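Local atomic coordinates of laccase (Uncultured bacterium, PDB entry 4F7K), a protein that probably oxidises phenolic and related substrates while reducing dioxygen to water, as expected of a laccase of the multicopper oxidase family. Residues 13-16 with 22-25; 33-38 with 99-104; 47-52 with 57-62; 66-71 with 75-80. All coordinates share one frame; numbering follows the deposited sequence.

Interaction 1: residues 13-16 with 22-25; sequences AQIL and ATPM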
loop_
_atom_site.group_PDB
_atom_site.type_symbol
_atom_site.label_atom_id
_atom_site.label_comp_id
_atom_site.label_asym_id
_atom_site.label_seq_id
_atom_site.Cartn_x
_atom_site.Cartn_y
_atom_site.Cartn_z
ATOM N N ALA A 13 18.930 -0.953 8.479
ATOM C CA ALA A 13 18.101 0.239 8.397
ATOM C C ALA A 13 18.168 0.984 9.690
ATOM O O ALA A 13 18.137 0.367 10.752
ATOM C CB ALA A 13 16.664 -0.152 8.109
ATOM N N GLN A 14 18.211 2.307 9.608
ATOM C CA GLN A 14 18.137 3.110 10.811
ATOM C C GLN A 14 16.676 3.370 11.159
ATOM O O GLN A 14 16.073 4.321 10.663
ATOM C CB GLN A 14 18.935 4.420 10.684
ATOM C CG GLN A 14 19.134 5.184 12.025
ATOM C CD GLN A 14 19.958 4.407 13.080
ATOM O OE1 GLN A 14 20.947 3.801 12.760
ATOM N NE2 GLN A 14 19.529 4.445 14.333
ATOM N N ILE A 15 16.122 2.526 12.019
ATOM C CA ILE A 15 14.734 2.635 12.434
ATOM C C ILE A 15 14.590 3.448 13.720
ATOM O O ILE A 15 13.836 4.438 13.742
ATOM C CB ILE A 15 14.102 1.250 12.565
ATOM C CG1 ILE A 15 14.167 0.574 11.198
ATOM C CG2 ILE A 15 12.669 1.394 13.067
ATOM C CD1 ILE A 15 13.985 -0.889 11.195
ATOM N N LEU A 16 15.312 3.036 14.769
ATOM C CA LEU A 16 15.424 3.769 16.022
ATOM C C LEU A 16 16.081 5.127 15.738
ATOM O O LEU A 16 16.711 5.291 14.706
ATOM C CB LEU A 16 16.275 2.972 17.047
ATOM C CG LEU A 16 15.763 1.627 17.620
ATOM C CD1 LEU A 16 16.853 0.866 18.416
ATOM C CD2 LEU A 16 14.524 1.791 18.498
ATOM N N ALA A 22 21.281 0.654 14.600
ATOM C CA ALA A 22 20.653 0.299 13.351
ATOM C C ALA A 22 20.083 -1.109 13.486
ATOM O O ALA A 22 20.400 -1.806 14.431
ATOM C CB ALA A 22 21.668 0.374 12.201
ATOM N N THR A 23 19.242 -1.514 12.548
ATOM C CA THR A 23 18.530 -2.779 12.641
ATOM C C THR A 23 18.836 -3.632 11.400
ATOM O O THR A 23 18.600 -3.193 10.285
ATOM C CB THR A 23 16.989 -2.534 12.717
ATOM O OG1 THR A 23 16.672 -1.750 13.885
ATOM C CG2 THR A 23 16.203 -3.862 12.773
ATOM N N PRO A 24 19.328 -4.864 11.601
ATOM C CA PRO A 24 19.588 -5.791 10.501
ATOM C C PRO A 24 18.305 -6.395 10.003
ATOM O O PRO A 24 17.440 -6.714 10.812
ATOM C CB PRO A 24 20.506 -6.865 11.136
ATOM C CG PRO A 24 20.320 -6.709 12.642
ATOM C CD PRO A 24 19.956 -5.289 12.873
ATOM N N MET A 25 18.123 -6.433 8.679
ATOM C CA MET A 25 16.950 -7.076 8.124
ATOM C C MET A 25 17.128 -7.426 6.655
ATOM O O MET A 25 18.240 -7.329 6.140
ATOM C CB MET A 25 15.701 -6.213 8.334
ATOM C CG MET A 25 15.790 -4.768 7.912
ATOM S SD MET A 25 14.606 -3.894 9.016
ATOM C CE MET A 25 13.039 -4.620 8.589
HETATM O O HOH W 1 17.108 0.673 14.257
#
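With CG1 of Ile15 lying beside its own backbone N (chi1 -61°) and CG of Met25 held between backbone N and carbonyl carbon (chi1 51°), the two side chains meet obliquely, Ile15 CD1 coming to 3.8 Å from Met25 SD. The same methyl lies 3.7 Å from Thr23 CB, so one isoleucine branch packs on two residues of 22-25. Met25 also touches Thr32 and Lys113, and Ile15 touches Ile142.

The backbones are joined by a reciprocal pair of bonds: Ala13 N donates to Thr23 O at 2.9 Å, and Thr23 N returns to Ala13 O at 2.8 Å. Beyond this pair, Gln14 places OE1 3.5 Å from Ala22 CB. Its NE2 bonds to Leu16 O at 3.0 Å, from above the carbonyl plane, and also to Glu20 O, which ties the amide into the connecting loop. A water that accepts from Leu16 N and is hydrogen-bonded to Thr23 OG1 bridges the two segments; that hydroxyl also reaches Gly146 O.

This is an antiparallel hydrogen-bonded pair at the mouth of a long-looped beta hairpin, whose strands 4-13 and 23-28 form one margin of a cupredoxin-type sheet.

Interaction 2: residues 33-38 with 99-104; sequences PGPVLR and FWYHSH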
loop_
_atom_site.group_PDB
_atom_site.type_symbol
_atom_site.label_atom_id
_atom_site.label_comp_id
_atom_site.label_asym_id
_atom_site.label_seq_id
_atom_site.Cartn_x
_atom_site.Cartn_y
_atom_site.Cartn_z
ATOM N N PRO A 33 13.007 1.063 3.413
ATOM C CA PRO A 33 12.320 0.628 2.208
ATOM C C PRO A 33 13.236 0.439 1.013
ATOM O O PRO A 33 14.266 1.068 0.929
ATOM C CB PRO A 33 11.329 1.785 1.923
ATOM C CG PRO A 33 11.047 2.342 3.300
ATOM C CD PRO A 33 12.392 2.257 4.009
ATOM N N GLY A 34 12.835 -0.411 0.065
ATOM C CA GLY A 34 13.573 -0.463 -1.202
ATOM C C GLY A 34 13.410 0.836 -1.991
ATOM O O GLY A 34 12.606 1.742 -1.602
ATOM N N PRO A 35 14.134 0.931 -3.125
ATOM C CA PRO A 35 14.088 2.067 -4.038
ATOM C C PRO A 35 12.676 2.393 -4.518
ATOM O O PRO A 35 11.864 1.479 -4.644
ATOM C CB PRO A 35 14.906 1.574 -5.250
ATOM C CG PRO A 35 14.738 0.057 -5.203
ATOM C CD PRO A 35 14.788 -0.248 -3.736
ATOM N N VAL A 36 12.406 3.674 -4.756
ATOM C CA VAL A 36 11.194 4.154 -5.427
ATOM C C VAL A 36 11.278 3.798 -6.906
ATOM O O VAL A 36 12.148 4.281 -7.607
ATOM C CB VAL A 36 11.091 5.749 -5.378
ATOM C CG1 VAL A 36 9.762 6.236 -5.910
ATOM C CG2 VAL A 36 11.309 6.294 -3.979
ATOM N N LEU A 37 10.389 2.937 -7.373
ATOM C CA LEU A 37 10.272 2.628 -8.794
ATOM C C LEU A 37 9.263 3.589 -9.427
ATOM O O LEU A 37 8.156 3.743 -8.926
ATOM C CB LEU A 37 9.840 1.165 -8.980
ATOM C CG LEU A 37 10.774 0.183 -8.233
ATOM C CD1 LEU A 37 10.205 -1.198 -8.303
ATOM C CD2 LEU A 37 12.217 0.207 -8.785
ATOM N N ARG A 38 9.678 4.244 -10.508
ATOM C CA ARG A 38 8.915 5.287 -11.161
ATOM C C ARG A 38 8.765 4.982 -12.644
ATOM O O ARG A 38 9.708 4.521 -13.278
ATOM C CB ARG A 38 9.648 6.631 -11.022
ATOM C CG ARG A 38 8.980 7.574 -10.059
ATOM C CD ARG A 38 9.942 8.284 -9.036
ATOM N NE ARG A 38 9.207 9.243 -8.181
ATOM C CZ ARG A 38 8.290 10.119 -8.638
ATOM N NH1 ARG A 38 7.987 10.183 -9.935
ATOM N NH2 ARG A 38 7.673 10.948 -7.804
ATOM N N PHE A 99 1.407 3.224 -5.785
ATOM C CA PHE A 99 1.276 1.784 -5.598
ATOM C C PHE A 99 2.447 1.347 -4.722
ATOM O O PHE A 99 3.176 2.211 -4.215
ATOM C CB PHE A 99 1.204 1.087 -6.972
ATOM C CG PHE A 99 -0.020 1.489 -7.764
ATOM C CD1 PHE A 99 -1.274 0.970 -7.454
ATOM C CD2 PHE A 99 0.078 2.416 -8.802
ATOM C CE1 PHE A 99 -2.410 1.350 -8.151
ATOM C CE2 PHE A 99 -1.048 2.802 -9.517
ATOM C CZ PHE A 99 -2.313 2.271 -9.190
ATOM N N TRP A 100 2.620 0.035 -4.522
ATOM C CA TRP A 100 3.823 -0.461 -3.878
ATOM C C TRP A 100 4.130 -1.878 -4.256
ATOM O O TRP A 100 3.361 -2.522 -4.944
ATOM C CB TRP A 100 3.785 -0.238 -2.348
ATOM C CG TRP A 100 2.765 -1.006 -1.486
ATOM C CD1 TRP A 100 1.394 -0.974 -1.560
ATOM C CD2 TRP A 100 3.078 -1.766 -0.321
ATOM N NE1 TRP A 100 0.835 -1.717 -0.533
ATOM C CE2 TRP A 100 1.858 -2.225 0.232
ATOM C CE3 TRP A 100 4.284 -2.126 0.296
ATOM C CZ2 TRP A 100 1.813 -3.023 1.376
ATOM C CZ3 TRP A 100 4.240 -2.917 1.431
ATOM C CH2 TRP A 100 3.012 -3.379 1.960
ATOM N N TYR A 101 5.287 -2.366 -3.824
ATOM C CA TYR A 101 5.697 -3.719 -4.152
ATOM C C TYR A 101 6.234 -4.425 -2.899
ATOM O O TYR A 101 6.804 -3.793 -2.004
ATOM C CB TYR A 101 6.728 -3.645 -5.282
ATOM C CG TYR A 101 8.020 -2.934 -4.912
ATOM C CD1 TYR A 101 9.086 -3.646 -4.313
ATOM C CD2 TYR A 101 8.214 -1.569 -5.188
ATOM C CE1 TYR A 101 10.301 -3.008 -3.978
ATOM C CE2 TYR A 101 9.435 -0.928 -4.865
ATOM C CZ TYR A 101 10.467 -1.678 -4.249
ATOM O OH TYR A 101 11.684 -1.111 -3.937
ATOM N N HIS A 102 6.034 -5.731 -2.781
ATOM C CA HIS A 102 6.542 -6.388 -1.597
ATOM C C HIS A 102 6.749 -7.870 -1.889
ATOM O O HIS A 102 6.139 -8.407 -2.812
ATOM C CB HIS A 102 5.622 -6.135 -0.380
ATOM C CG HIS A 102 4.197 -6.515 -0.629
ATOM N ND1 HIS A 102 3.775 -7.826 -0.674
ATOM C CD2 HIS A 102 3.107 -5.763 -0.913
ATOM C CE1 HIS A 102 2.484 -7.869 -0.937
ATOM N NE2 HIS A 102 2.051 -6.631 -1.081
ATOM N N SER A 103 7.604 -8.538 -1.132
ATOM C CA SER A 103 7.699 -9.974 -1.291
ATOM C C SER A 103 6.297 -10.591 -1.142
ATOM O O SER A 103 5.459 -10.111 -0.370
ATOM C CB SER A 103 8.708 -10.606 -0.323
ATOM O OG SER A 103 8.096 -10.948 0.923
ATOM N N HIS A 104 6.061 -11.652 -1.895
ATOM C CA HIS A 104 4.741 -12.299 -1.952
ATOM C C HIS A 104 4.273 -12.841 -0.605
ATOM O O HIS A 104 3.072 -13.020 -0.398
ATOM C CB HIS A 104 4.775 -13.467 -2.946
ATOM C CG HIS A 104 5.337 -14.722 -2.359
ATOM N ND1 HIS A 104 6.692 -14.879 -2.087
ATOM C CD2 HIS A 104 4.726 -15.849 -1.922
ATOM C CE1 HIS A 104 6.888 -16.071 -1.546
ATOM N NE2 HIS A 104 5.714 -16.681 -1.447
#
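The CA atoms of Gly34 and Tyr101 stand 9.0 Å apart, too far for backbone pairing, because strand 116-122 separates strands 37-40 and 97-103 in this cupredoxin-type sheet. The contact therefore rests on the Tyr101 side chain, whose CG sits between backbone N and carbonyl carbon (chi1 64°) and whose ring spans the interval.

The Leu37 and Tyr101 side chains cross at about a right angle, and Leu37 CD1 meets the ring obliquely, 3.5 Å from Tyr101 CE2. The Pro35 side chain also runs nearly perpendicular to that of Tyr101, with Pro35 CD 3.2 Å from Tyr101 OH. Gly34 packs against the same oxygen: a CB modelled on it would fall 2.4 Å from Tyr101 OH, so any side chain at this position would collide with the phenol oxygen. Phe28 meets the tyrosine ring edge-to-face, adding an aromatic neighbour from outside the two segments.

A phenylalanine in place of Tyr101 would probably keep much of the packing on Leu37 but leave the Pro35 carbonyl without its hydroxyl donor. That bond is well formed: Tyr101 OH donates to Pro35 O at 2.7 Å, in the carbonyl plane and on a lone pair with a C=O...donor angle of 137°, while Pro35 O lies near the plane of the ring at its edge.

Interaction 3: residues 47-52 with 57-62; sequences IRFQNQ and SAVHWH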
loop_
_atom_site.group_PDB
_atom_site.type_symbol
_atom_site.label_atom_id
_atom_site.label_comp_id
_atom_site.label_asym_id
_atom_site.label_seq_id
_atom_site.Cartn_x
_atom_site.Cartn_y
_atom_site.Cartn_z
ATOM N N ILE A 47 11.932 -4.972 -14.773
ATOM C CA ILE A 47 12.587 -5.184 -13.479
ATOM C C ILE A 47 13.257 -6.561 -13.421
ATOM O O ILE A 47 12.597 -7.580 -13.627
ATOM C CB ILE A 47 11.542 -5.005 -12.346
ATOM C CG1 ILE A 47 11.096 -3.540 -12.316
ATOM C CG2 ILE A 47 12.090 -5.434 -10.959
ATOM C CD1 ILE A 47 9.618 -3.287 -11.841
ATOM N N ARG A 48 14.571 -6.592 -13.192
ATOM C CA ARG A 48 15.261 -7.861 -12.984
ATOM C C ARG A 48 15.388 -8.135 -11.462
ATOM O O ARG A 48 16.261 -7.583 -10.795
ATOM C CB ARG A 48 16.607 -7.910 -13.729
ATOM C CG ARG A 48 17.329 -9.283 -13.694
ATOM C CD ARG A 48 18.700 -9.264 -14.412
ATOM N NE ARG A 48 19.658 -10.221 -13.832
ATOM C CZ ARG A 48 20.794 -10.653 -14.414
ATOM N NH1 ARG A 48 21.153 -10.250 -15.638
ATOM N NH2 ARG A 48 21.584 -11.515 -13.769
ATOM N N PHE A 49 14.482 -8.974 -10.949
ATOM C CA PHE A 49 14.509 -9.439 -9.570
ATOM C C PHE A 49 15.604 -10.476 -9.334
ATOM O O PHE A 49 15.684 -11.471 -10.055
ATOM C CB PHE A 49 13.160 -10.037 -9.160
ATOM C CG PHE A 49 13.132 -10.599 -7.755
ATOM C CD1 PHE A 49 13.453 -9.800 -6.643
ATOM C CD2 PHE A 49 12.763 -11.908 -7.539
ATOM C CE1 PHE A 49 13.397 -10.323 -5.325
ATOM C CE2 PHE A 49 12.699 -12.449 -6.234
ATOM C CZ PHE A 49 13.041 -11.657 -5.120
ATOM N N GLN A 50 16.412 -10.239 -8.306
ATOM C CA GLN A 50 17.509 -11.126 -7.924
ATOM C C GLN A 50 17.367 -11.549 -6.453
ATOM O O GLN A 50 17.346 -10.705 -5.572
ATOM C CB GLN A 50 18.850 -10.417 -8.082
ATOM C CG GLN A 50 19.167 -9.957 -9.469
ATOM C CD GLN A 50 20.139 -10.881 -10.128
ATOM O OE1 GLN A 50 20.274 -12.063 -9.737
ATOM N NE2 GLN A 50 20.846 -10.366 -11.122
ATOM N N ASN A 51 17.304 -12.852 -6.213
ATOM C CA ASN A 51 17.089 -13.399 -4.865
ATOM C C ASN A 51 18.406 -13.665 -4.113
ATOM O O ASN A 51 19.073 -14.685 -4.352
ATOM C CB ASN A 51 16.244 -14.670 -4.985
ATOM C CG ASN A 51 15.875 -15.276 -3.643
ATOM O OD1 ASN A 51 16.473 -14.971 -2.607
ATOM N ND2 ASN A 51 14.897 -16.182 -3.664
ATOM N N GLN A 52 18.798 -12.741 -3.232
ATOM C CA GLN A 52 19.974 -12.963 -2.354
ATOM C C GLN A 52 19.567 -13.118 -0.881
ATOM O O GLN A 52 20.267 -12.642 0.013
ATOM C CB GLN A 52 21.016 -11.835 -2.469
ATOM C CG GLN A 52 21.543 -11.600 -3.886
ATOM C CD GLN A 52 22.697 -10.594 -3.939
ATOM O OE1 GLN A 52 22.936 -9.826 -2.993
ATOM N NE2 GLN A 52 23.413 -10.590 -5.050
ATOM N N SER A 57 11.413 -16.898 -3.053
ATOM C CA SER A 57 10.810 -15.575 -2.994
ATOM C C SER A 57 10.172 -15.211 -4.320
ATOM O O SER A 57 10.288 -15.960 -5.297
ATOM C CB SER A 57 11.834 -14.516 -2.615
ATOM O OG SER A 57 11.141 -13.347 -2.220
ATOM N N ALA A 58 9.476 -14.083 -4.326
ATOM C CA ALA A 58 8.875 -13.497 -5.509
ATOM C C ALA A 58 8.340 -12.141 -5.083
ATOM O O ALA A 58 8.259 -11.880 -3.866
ATOM C CB ALA A 58 7.741 -14.395 -6.064
ATOM N N VAL A 59 8.007 -11.280 -6.062
ATOM C CA VAL A 59 7.565 -9.919 -5.781
ATOM C C VAL A 59 6.139 -9.646 -6.299
ATOM O O VAL A 59 5.833 -9.938 -7.456
ATOM C CB VAL A 59 8.534 -8.871 -6.344
ATOM C CG1 VAL A 59 8.059 -7.454 -5.965
ATOM C CG2 VAL A 59 9.982 -9.090 -5.787
ATOM N N HIS A 60 5.268 -9.137 -5.415
ATOM C CA HIS A 60 3.917 -8.723 -5.791
ATOM C C HIS A 60 3.888 -7.204 -5.987
ATOM O O HIS A 60 4.428 -6.462 -5.187
ATOM C CB HIS A 60 2.874 -9.180 -4.762
ATOM C CG HIS A 60 1.484 -8.727 -5.072
ATOM N ND1 HIS A 60 0.888 -8.951 -6.296
ATOM C CD2 HIS A 60 0.563 -8.074 -4.320
ATOM C CE1 HIS A 60 -0.331 -8.435 -6.298
ATOM N NE2 HIS A 60 -0.559 -7.909 -5.108
ATOM N N TRP A 61 3.293 -6.758 -7.080
ATOM C CA TRP A 61 3.145 -5.347 -7.377
ATOM C C TRP A 61 1.721 -5.015 -6.936
ATOM O O TRP A 61 0.760 -5.301 -7.642
ATOM C CB TRP A 61 3.441 -5.065 -8.877
ATOM C CG TRP A 61 4.605 -5.874 -9.311
ATOM C CD1 TRP A 61 4.577 -7.140 -9.818
ATOM C CD2 TRP A 61 5.999 -5.536 -9.150
ATOM N NE1 TRP A 61 5.859 -7.596 -10.035
ATOM C CE2 TRP A 61 6.750 -6.637 -9.622
ATOM C CE3 TRP A 61 6.675 -4.392 -8.698
ATOM C CZ2 TRP A 61 8.155 -6.649 -9.617
ATOM C CZ3 TRP A 61 8.078 -4.388 -8.716
ATOM C CH2 TRP A 61 8.798 -5.517 -9.164
ATOM N N HIS A 62 1.621 -4.400 -5.762
ATOM C CA HIS A 62 0.369 -4.263 -5.009
ATOM C C HIS A 62 -0.568 -3.181 -5.564
ATOM O O HIS A 62 -0.269 -1.996 -5.473
ATOM C CB HIS A 62 0.696 -4.006 -3.514
ATOM C CG HIS A 62 -0.479 -4.224 -2.609
ATOM N ND1 HIS A 62 -0.508 -5.219 -1.666
ATOM C CD2 HIS A 62 -1.687 -3.605 -2.539
ATOM C CE1 HIS A 62 -1.676 -5.205 -1.039
ATOM N NE2 HIS A 62 -2.401 -4.220 -1.537
#
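Phe49 presents one ring face to Val59 CG2, which stands 3.8 Å from the Phe49 ring centroid and only 18° off the ring normal, a CH-pi contact offset toward the rim. Having CG anti to the backbone N (chi1 177°) directs the ring across to 57-62, where Ser57 CB lies in its plane at the edge, 4.0 Å from Phe49 CZ. The other methyl of Val59, CG1, covers a face of Trp61, making the valine a spacer between two aromatic rings.

Farther along, Ile47 and Trp61 reach toward each other from opposite directions, and Ile47 CD1 comes 3.6 Å from Trp61 CH2. At the other end Asn51 ND2 rests 3.6 Å from Ser57 CB, its amide hydrogens going instead to Glu55 O and Val81 O. No hydrogen bond crosses between the segments, so apolar packing carries the contact. An alanine replacing Phe49 would probably open a gap between the two strands and leave Val59 CG2 without an aromatic face to rest on.

The touching parts, 47-51 and 57-61, run roughly antiparallel, their end-to-end directions 155° apart. Side chains from two facing sheets meet here, as in the core of a cupredoxin-type beta-sandwich. It backs the His60-Trp61-His62 sequence, consistent with the His-X-His motif that supplies trinuclear-cluster ligands in multicopper oxidases.

Interaction 4: residues 66-71 with 75-80; sequences IDNAMD and GMTQDV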
loop_
_atom_site.group_PDB
_atom_site.type_symbol
_atom_site.label_atom_id
_atom_site.label_comp_id
_atom_site.label_asym_id
_atom_site.label_seq_id
_atom_site.Cartn_x
_atom_site.Cartn_y
_atom_site.Cartn_z
ATOM N N ILE A 66 -2.317 -5.466 -13.948
ATOM C CA ILE A 66 -1.306 -5.811 -14.967
ATOM C C ILE A 66 -1.438 -7.229 -15.520
ATOM O O ILE A 66 -2.300 -8.002 -15.079
ATOM C CB ILE A 66 0.126 -5.647 -14.401
ATOM C CG1 ILE A 66 0.358 -6.592 -13.203
ATOM C CG2 ILE A 66 0.392 -4.188 -14.059
ATOM C CD1 ILE A 66 1.818 -6.653 -12.710
ATOM N N ASP A 67 -0.567 -7.564 -16.478
ATOM C CA ASP A 67 -0.469 -8.932 -16.985
ATOM C C ASP A 67 -0.271 -9.927 -15.829
ATOM O O ASP A 67 0.623 -9.765 -14.976
ATOM C CB ASP A 67 0.654 -9.029 -18.026
ATOM C CG ASP A 67 1.002 -10.478 -18.426
ATOM O OD1 ASP A 67 0.240 -11.426 -18.115
ATOM O OD2 ASP A 67 2.071 -10.651 -19.073
ATOM N N ASN A 68 -1.131 -10.942 -15.821
ATOM C CA ASN A 68 -1.215 -11.937 -14.760
ATOM C C ASN A 68 0.090 -12.674 -14.512
ATOM O O ASN A 68 0.377 -13.025 -13.379
ATOM C CB ASN A 68 -2.337 -12.949 -15.057
ATOM C CG ASN A 68 -2.603 -13.923 -13.887
ATOM O OD1 ASN A 68 -2.778 -13.507 -12.722
ATOM N ND2 ASN A 68 -2.633 -15.219 -14.195
ATOM N N ALA A 69 0.859 -12.901 -15.586
ATOM C CA ALA A 69 2.102 -13.667 -15.522
ATOM C C ALA A 69 3.121 -12.957 -14.645
ATOM O O ALA A 69 4.097 -13.578 -14.203
ATOM C CB ALA A 69 2.677 -13.915 -16.927
ATOM N N MET A 70 2.854 -11.674 -14.385
ATOM C CA MET A 70 3.750 -10.798 -13.686
ATOM C C MET A 70 3.316 -10.477 -12.230
ATOM O O MET A 70 3.967 -9.669 -11.556
ATOM C CB MET A 70 3.891 -9.506 -14.477
ATOM C CG MET A 70 4.574 -9.623 -15.861
ATOM S SD MET A 70 6.213 -10.366 -15.719
ATOM C CE MET A 70 6.028 -11.995 -16.468
ATOM N N ASP A 71 2.245 -11.120 -11.749
ATOM C CA ASP A 71 1.564 -10.746 -10.490
ATOM C C ASP A 71 2.351 -11.158 -9.227
ATOM O O ASP A 71 2.144 -10.604 -8.144
ATOM C CB ASP A 71 0.176 -11.388 -10.476
ATOM C CG ASP A 71 -0.743 -10.847 -9.373
ATOM O OD1 ASP A 71 -0.868 -9.613 -9.224
ATOM O OD2 ASP A 71 -1.377 -11.673 -8.665
ATOM N N GLY A 75 3.366 -20.690 -7.450
ATOM C CA GLY A 75 2.407 -21.799 -7.506
ATOM C C GLY A 75 1.091 -21.462 -8.201
ATOM O O GLY A 75 0.209 -22.319 -8.331
ATOM N N MET A 76 0.946 -20.211 -8.626
ATOM C CA MET A 76 -0.253 -19.764 -9.309
ATOM C C MET A 76 0.094 -18.979 -10.567
ATOM O O MET A 76 -0.495 -19.184 -11.626
ATOM C CB MET A 76 -1.091 -18.889 -8.383
ATOM C CG MET A 76 -2.216 -18.158 -9.097
ATOM S SD MET A 76 -3.729 -18.169 -8.131
ATOM C CE MET A 76 -4.037 -19.925 -8.183
ATOM N N THR A 77 1.048 -18.066 -10.445
ATOM C CA THR A 77 1.316 -17.152 -11.536
ATOM C C THR A 77 2.740 -17.364 -12.060
ATOM O O THR A 77 3.045 -17.006 -13.199
ATOM C CB THR A 77 1.051 -15.712 -11.056
ATOM O OG1 THR A 77 0.303 -15.019 -12.047
ATOM C CG2 THR A 77 2.327 -14.975 -10.703
ATOM N N GLN A 78 3.584 -17.959 -11.207
ATOM C CA GLN A 78 4.964 -18.301 -11.530
ATOM C C GLN A 78 5.485 -19.404 -10.605
ATOM O O GLN A 78 4.873 -19.730 -9.597
ATOM C CB GLN A 78 5.890 -17.077 -11.417
ATOM C CG GLN A 78 5.863 -16.403 -10.051
ATOM C CD GLN A 78 6.919 -15.318 -9.894
ATOM O OE1 GLN A 78 6.604 -14.139 -9.957
ATOM N NE2 GLN A 78 8.187 -15.719 -9.692
ATOM N N ASP A 79 6.621 -19.985 -10.975
ATOM C CA ASP A 79 7.414 -20.742 -10.032
ATOM C C ASP A 79 8.003 -19.747 -9.032
ATOM O O ASP A 79 8.317 -18.607 -9.390
ATOM C CB ASP A 79 8.543 -21.467 -10.761
ATOM C CG ASP A 79 8.025 -22.470 -11.785
ATOM O OD1 ASP A 79 6.930 -23.035 -11.549
ATOM O OD2 ASP A 79 8.713 -22.684 -12.819
ATOM N N VAL A 80 8.149 -20.187 -7.789
ATOM C CA VAL A 80 8.928 -19.470 -6.799
ATOM C C VAL A 80 10.340 -19.189 -7.353
ATOM O O VAL A 80 10.872 -19.963 -8.149
ATOM C CB VAL A 80 8.967 -20.283 -5.485
ATOM C CG1 VAL A 80 9.885 -21.518 -5.631
ATOM C CG2 VAL A 80 9.362 -19.414 -4.295
HETATM O O HOH W 2 5.194 -15.969 -15.046
#
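The direct polar link joins Thr77 to the 3-10 turn: the geometry fits a hydrogen bond from Thr77 OG1 to Asn68 O. At 2.4 Å, however, the separation of Thr77 OG1 and Asn68 O is implausibly short, and Thr77 has an unstaggered chi1 of -135°, so the detail of this bond is doubtful. The same carbonyl accepts from Asp71 N, at 3.1 Å from Asn68 O, and so appears to receive one donor from each segment.

The second link is through solvent. One water donates to Ala69 O at 2.8 Å and to Thr77 O at 3.0 Å, bridging two carbonyls that could not bond to each other.

Van der Waals contact is slight: Asp71 CB lies 4.0 Å from the hydroxyl oxygen Thr77 OG1, with the threonine methyl CG2 a little farther off.

Local bonds shape each segment. Asp67 OD1 accepts from Ala69 N at 3.0 Å, an Asx turn in which the donor comes from above the carboxylate plane, 63° out of it. In 75-80, Gly75 N bonds to Gln78 O at 2.8 Å, closing a tight bend. Gln78 spans Asp79 O through NE2, with the acceptor in its amide plane, and Tyr89 OH through OE1.

Asp71 connects this turn to the histidines, OD2 bonding to ND1 of His356 and O to ND1 of His60. Both histidines belong to His-X-His sequences, a placement consistent with the second shell of the trinuclear copper site found in multicopper oxidases.

In the fold
From the N terminus, interaction 1 closes the loop between strands 4-13 and 23-28, a hairpin with a long connecting loop, completed before the other contacts begin. Interaction 2 then joins 33-38 to 99-104, closing a much longer span, within which interactions 3 and 4 are nested one after the other without crossing. Interaction 3 ties the sheet that interaction 1 also reaches to the one holding interaction 2; strands 59-62 and 97-103 are neighbours there, with His62 N close to Trp100 O at 2.7 Å. Interaction 4 folds the following loop back beside interaction 3, whereas interaction 1 stays apart, its centre about 31 Å from that of interaction 4.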